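Local coordinates for protein PHB depolymerase (Penicillium funiculosum, PDB 2D81) that breaks down the biopolyester polyhydroxybutyrate by hydrolysing its ester bonds, as an esterase with a circularly permuted alpha/beta hydrolase fold, at residues S154-N159 against G229-Y234; V134-T139 against N147-S152. One frame throughout, in Å; residues are numbered along the deposited sequence.

Interaction 1 (S154-N159 against G229-Y234); sequences SPYISN and GCLQSY. With RB3 ((1R)-3-{[(1R)-3-methoxy-1-methyl-3-oxopropyl]oxy}-1-methyl-3-oxopropyl (3R)-3-hydroxybutanoate), chain C.
Tyr156 and Leu231 meet obliquely: the methyl CD1 of Leu231 lies 3.9 Å from ring atom CE1 of Tyr156 and 3.8 Å from its OH, so the apolar touch is made at the outer part of the phenol. With chi1 at -55°, CG of Tyr156 stands beside the backbone N, and the ring doubles back along its own segment until Ser154 N sits 3.4 Å above one ring face, offset toward the rim.

The end of Gln232 comes up against CB of this tyrosine. Its chain, extended beyond CG, carries the terminal amide to two backbone carbonyls: modelled OE1 is 2.8 Å from Pro155 O and 3.0 Å from Tyr156 O. Two oxygens around a third suggest that the amide is probably turned over in the model. A leucine in its place would probably leave both carbonyls without the polar group that faces them. A water bridges the segments, 2.7 Å from Ser154 OG and donating to Leu231 O at 2.8 Å.

The 229-234 segment opens with a type II turn, Gly229 to Gln232, closed by Gln232 N to Gly229 O. Within this turn Cys230, disulfide-bonded to Cys284, places SG 3.2 Å from O1B of the bound trimer. The arrangement is thus a loop following strand 221-227 of the alpha/beta hydrolase sheet, with one side lining the ligand pocket and the other packed on 154-159.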
# COMPACT_ATOMS: atom_id res chain seq x y z
N SER A 154 8.22 8.26 -14.90
CA SER A 154 8.01 6.82 -15.00
C SER A 154 9.36 6.10 -15.01
O SER A 154 10.32 6.57 -15.63
CB SER A 154 7.23 6.48 -16.28
OG SER A 154 6.95 5.09 -16.34
N PRO A 155 9.44 4.91 -14.38
CA PRO A 155 8.38 4.19 -13.66
C PRO A 155 8.16 4.59 -12.20
O PRO A 155 7.43 3.91 -11.48
CB PRO A 155 8.84 2.75 -13.78
CG PRO A 155 10.32 2.89 -13.57
CD PRO A 155 10.67 4.10 -14.44
N TYR A 156 8.78 5.68 -11.77
CA TYR A 156 8.72 6.12 -10.38
C TYR A 156 9.24 5.04 -9.42
O TYR A 156 8.68 4.82 -8.35
CB TYR A 156 7.28 6.51 -10.01
CG TYR A 156 6.71 7.56 -10.94
CD1 TYR A 156 5.95 7.19 -12.05
CD2 TYR A 156 6.97 8.91 -10.73
CE1 TYR A 156 5.45 8.15 -12.93
CE2 TYR A 156 6.48 9.88 -11.61
CZ TYR A 156 5.72 9.49 -12.70
OH TYR A 156 5.23 10.43 -13.58
N ILE A 157 10.31 4.38 -9.84
CA ILE A 157 11.05 3.46 -8.98
C ILE A 157 12.52 3.77 -9.20
O ILE A 157 12.98 3.84 -10.34
CB ILE A 157 10.78 1.99 -9.39
CG1 ILE A 157 9.28 1.70 -9.38
CG2 ILE A 157 11.51 1.05 -8.44
CD1 ILE A 157 8.92 0.36 -10.00
N SER A 158 13.27 3.96 -8.12
CA SER A 158 14.62 4.52 -8.23
C SER A 158 15.62 3.83 -7.33
O SER A 158 15.26 3.20 -6.33
CB SER A 158 14.60 6.01 -7.88
OG SER A 158 13.71 6.74 -8.70
N ASN A 159 16.90 3.96 -7.68
CA ASN A 159 17.96 3.68 -6.72
C ASN A 159 18.18 4.94 -5.90
O ASN A 159 18.89 5.85 -6.33
CB ASN A 159 19.26 3.30 -7.44
CG ASN A 159 20.33 2.81 -6.48
OD1 ASN A 159 20.29 3.10 -5.29
ND2 ASN A 159 21.30 2.07 -7.01
N GLY A 229 1.63 2.76 -7.19
CA GLY A 229 1.02 4.08 -7.24
C GLY A 229 0.41 4.37 -8.60
O GLY A 229 0.29 3.46 -9.43
N CYS A 230 0.02 5.61 -8.85
CA CYS A 230 -0.50 5.97 -10.16
C CYS A 230 0.59 5.74 -11.21
O CYS A 230 1.78 5.89 -10.91
CB CYS A 230 -0.91 7.43 -10.22
SG CYS A 230 -2.02 8.14 -8.96
N LEU A 231 0.19 5.37 -12.42
CA LEU A 231 1.11 5.13 -13.52
C LEU A 231 2.08 3.98 -13.25
O LEU A 231 3.10 3.85 -13.93
CB LEU A 231 1.90 6.41 -13.85
CG LEU A 231 1.07 7.59 -14.38
CD1 LEU A 231 1.96 8.80 -14.58
CD2 LEU A 231 0.41 7.19 -15.69
N GLN A 232 1.75 3.15 -12.27
CA GLN A 232 2.57 1.99 -11.95
C GLN A 232 1.83 0.66 -12.02
O GLN A 232 2.36 -0.37 -11.61
CB GLN A 232 3.20 2.14 -10.56
CG GLN A 232 4.26 3.23 -10.47
CD GLN A 232 4.98 3.23 -9.13
OE1 GLN A 232 6.20 3.38 -9.07
NE2 GLN A 232 4.22 3.06 -8.06
N SER A 233 0.60 0.66 -12.54
CA SER A 233 -0.12 -0.59 -12.72
C SER A 233 0.57 -1.41 -13.80
O SER A 233 1.36 -0.88 -14.58
CB SER A 233 -1.57 -0.34 -13.12
OG SER A 233 -1.66 0.18 -14.43
N TYR A 234 0.28 -2.71 -13.84
CA TYR A 234 0.86 -3.59 -14.84
C TYR A 234 0.56 -3.06 -16.24
O TYR A 234 1.38 -3.18 -17.15
CB TYR A 234 0.28 -5.00 -14.70
CG TYR A 234 1.01 -6.03 -15.52
CD1 TYR A 234 2.15 -6.66 -15.02
CD2 TYR A 234 0.58 -6.37 -16.80
CE1 TYR A 234 2.85 -7.60 -15.78
CE2 TYR A 234 1.27 -7.31 -17.56
CZ TYR A 234 2.40 -7.92 -17.05
OH TYR A 234 3.08 -8.85 -17.80
O1M RB3 C . 1.18 12.30 -8.64
C1A RB3 C . 0.72 11.22 -8.21
O1A RB3 C . 0.41 10.23 -8.91
C2A RB3 C . 0.53 11.10 -6.70
C3A RB3 C . -0.93 10.76 -6.35
C4A RB3 C . -1.06 10.69 -4.83
O3A RB3 C . -1.79 11.80 -6.86
C1B RB3 C . -2.96 11.31 -7.34
O1B RB3 C . -3.40 10.23 -6.95
C2B RB3 C . -3.73 12.15 -8.37
C3B RB3 C . -5.18 11.70 -8.55
C4B RB3 C . -5.99 11.90 -7.26
O3B RB3 C . -5.79 12.50 -9.58
C1C RB3 C . -5.56 12.00 -10.82
O1C RB3 C . -4.49 11.44 -11.08
C2C RB3 C . -6.64 12.15 -11.90
C3C RB3 C . -6.12 12.95 -13.09
C4C RB3 C . -7.21 13.12 -14.14
O3C RB3 C . -5.66 14.23 -12.65
O HOH W 1 4.23 4.90 -16.32

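Interaction 2 (V134-T139 against N147-S152); sequences VHTFPT and NSCSLS
Val134 packs against the turn from Ser148 to Leu151 and against Ser152 just after it, and its side chain can be followed atom by atom. CB lies 4.0 Å from Cys149 O. With chi1 at -59°, CG1 is set beside the backbone N and runs to the carbonyl of Ser150, 3.7 Å from its O. The second methyl, CG2, occupies the crowded position between backbone N and carbonyl carbon; there it meets Cys149 O at 3.3 Å and Ser152 N at 3.6 Å. Across this contact both methyls meet mainly backbone atoms.

The same residue is fixed by its main chain: Val134 N donates to Cys149 O over 3.2 Å, with an N-H...O angle of 156°. At the next residue, His135 O accepts from Ser152 OG at 2.8 Å, in the carbonyl plane and on a lone pair, so two bonds clamp the segments around the valine.

Asn147, just ahead of the turn, braces it. Its ND2 gives a hydrogen bond of 2.9 Å to Leu151 O and a weak one to Ser148 O, while OD1 accepts from Ile157 N. Thr136 slides past this amide in the opposite direction; its OG1 is hydrogen-bonded to Ser158, and its CG2 is 4.0 Å from Cys149 SG, the sulfur joined to Cys160.

From the 134-139 segment the imidazole of His135 reaches into the ligand pocket, where ND1 is hydrogen-bonded to Asp101 and the side chain touches Ala19, evidently the engineered alanine replacing the nucleophilic serine; this is consistent with the histidine and acid of a Ser-His-Asp triad. Beyond Thr136 the chain enters strand 137-139, which pairs in parallel with strand 157-159, while the 147-152 segment lies in the connection between these two short strands.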
# COMPACT_ATOMS: atom_id res chain seq x y z
N VAL A 134 12.97 12.37 -4.48
CA VAL A 134 11.73 12.97 -4.95
C VAL A 134 10.59 11.96 -4.83
O VAL A 134 10.70 10.96 -4.13
CB VAL A 134 11.85 13.43 -6.42
CG1 VAL A 134 12.97 14.45 -6.55
CG2 VAL A 134 12.11 12.23 -7.33
N HIS A 135 9.49 12.24 -5.53
CA HIS A 135 8.37 11.31 -5.55
C HIS A 135 8.69 10.09 -6.41
O HIS A 135 8.57 10.12 -7.63
CB HIS A 135 7.13 12.01 -6.10
CG HIS A 135 5.86 11.28 -5.80
ND1 HIS A 135 5.33 11.21 -4.53
CD2 HIS A 135 5.03 10.57 -6.60
CE1 HIS A 135 4.23 10.47 -4.56
NE2 HIS A 135 4.03 10.07 -5.80
N THR A 136 9.09 9.01 -5.75
CA THR A 136 9.49 7.79 -6.43
C THR A 136 9.61 6.71 -5.36
O THR A 136 9.74 7.02 -4.17
CB THR A 136 10.86 7.99 -7.12
OG1 THR A 136 11.12 6.89 -8.01
CG2 THR A 136 11.98 8.07 -6.09
N PHE A 137 9.55 5.44 -5.76
CA PHE A 137 9.75 4.36 -4.79
C PHE A 137 11.24 4.20 -4.52
O PHE A 137 12.02 3.97 -5.44
CB PHE A 137 9.18 3.04 -5.30
CG PHE A 137 9.01 2.01 -4.22
CD1 PHE A 137 7.78 1.84 -3.60
CD2 PHE A 137 10.10 1.27 -3.77
CE1 PHE A 137 7.64 0.94 -2.54
CE2 PHE A 137 9.97 0.37 -2.71
CZ PHE A 137 8.73 0.21 -2.10
N PRO A 138 11.66 4.29 -3.24
CA PRO A 138 13.07 4.15 -2.88
C PRO A 138 13.59 2.72 -2.78
O PRO A 138 13.11 1.93 -1.96
CB PRO A 138 13.14 4.87 -1.54
CG PRO A 138 11.83 4.49 -0.91
CD PRO A 138 10.84 4.65 -2.07
N THR A 139 14.59 2.39 -3.59
CA THR A 139 15.31 1.13 -3.45
C THR A 139 16.81 1.41 -3.34
O THR A 139 17.22 2.57 -3.38
CB THR A 139 15.08 0.20 -4.65
OG1 THR A 139 15.92 0.59 -5.74
CG2 THR A 139 13.63 0.28 -5.10
N ASN A 147 13.96 5.28 -12.99
CA ASN A 147 14.28 6.69 -13.13
C ASN A 147 15.23 7.12 -12.02
O ASN A 147 15.34 6.45 -10.99
CB ASN A 147 13.01 7.54 -13.07
CG ASN A 147 12.19 7.25 -11.83
OD1 ASN A 147 11.62 6.17 -11.70
ND2 ASN A 147 12.13 8.22 -10.91
N SER A 148 15.91 8.25 -12.23
CA SER A 148 16.79 8.80 -11.21
C SER A 148 15.99 9.14 -9.96
O SER A 148 14.84 9.58 -10.06
CB SER A 148 17.48 10.06 -11.73
OG SER A 148 18.21 10.70 -10.70
N CYS A 149 16.58 8.93 -8.79
CA CYS A 149 15.89 9.28 -7.55
C CYS A 149 15.80 10.80 -7.40
O CYS A 149 15.17 11.29 -6.46
CB CYS A 149 16.62 8.68 -6.34
SG CYS A 149 15.69 8.90 -4.78
N SER A 150 16.41 11.54 -8.32
CA SER A 150 16.31 13.00 -8.28
C SER A 150 15.39 13.55 -9.37
O SER A 150 15.25 14.77 -9.51
CB SER A 150 17.70 13.64 -8.41
OG SER A 150 18.27 13.38 -9.68
N LEU A 151 14.77 12.67 -10.14
CA LEU A 151 13.80 13.09 -11.16
C LEU A 151 12.54 12.22 -11.12
O LEU A 151 12.59 11.02 -11.39
CB LEU A 151 14.42 13.02 -12.56
CG LEU A 151 13.53 13.50 -13.71
CD1 LEU A 151 13.27 14.99 -13.56
CD2 LEU A 151 14.20 13.21 -15.05
N SER A 152 11.40 12.84 -10.80
CA SER A 152 10.15 12.09 -10.69
C SER A 152 9.51 11.89 -12.06
O SER A 152 8.92 12.80 -12.63
CB SER A 152 9.18 12.84 -9.77
OG SER A 152 8.01 12.06 -9.53

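In the fold
Followed from the N terminus, the chain first closes interaction 2, a short loop with seven residues between its segments, and then opens interaction 1, whose 69 intervening residues include helix 164-173 and strands 187-192, 205-210 and 221-227. The two loops lie in series, neither nested nor crossed, yet their centres are only 9 Å apart. The two-stranded parallel sheet, 137-139 beside 157-159, couples them, and Thr136 OG1 to Ser158 OG at 2.7 Å is a probable direct hydrogen bond. Interaction 2 thus shapes the connection within this small sheet, whereas interaction 1 ties it to the loop following strand 221-227 of the main sheet. Each contributes one pocket residue, His135 and Cys230.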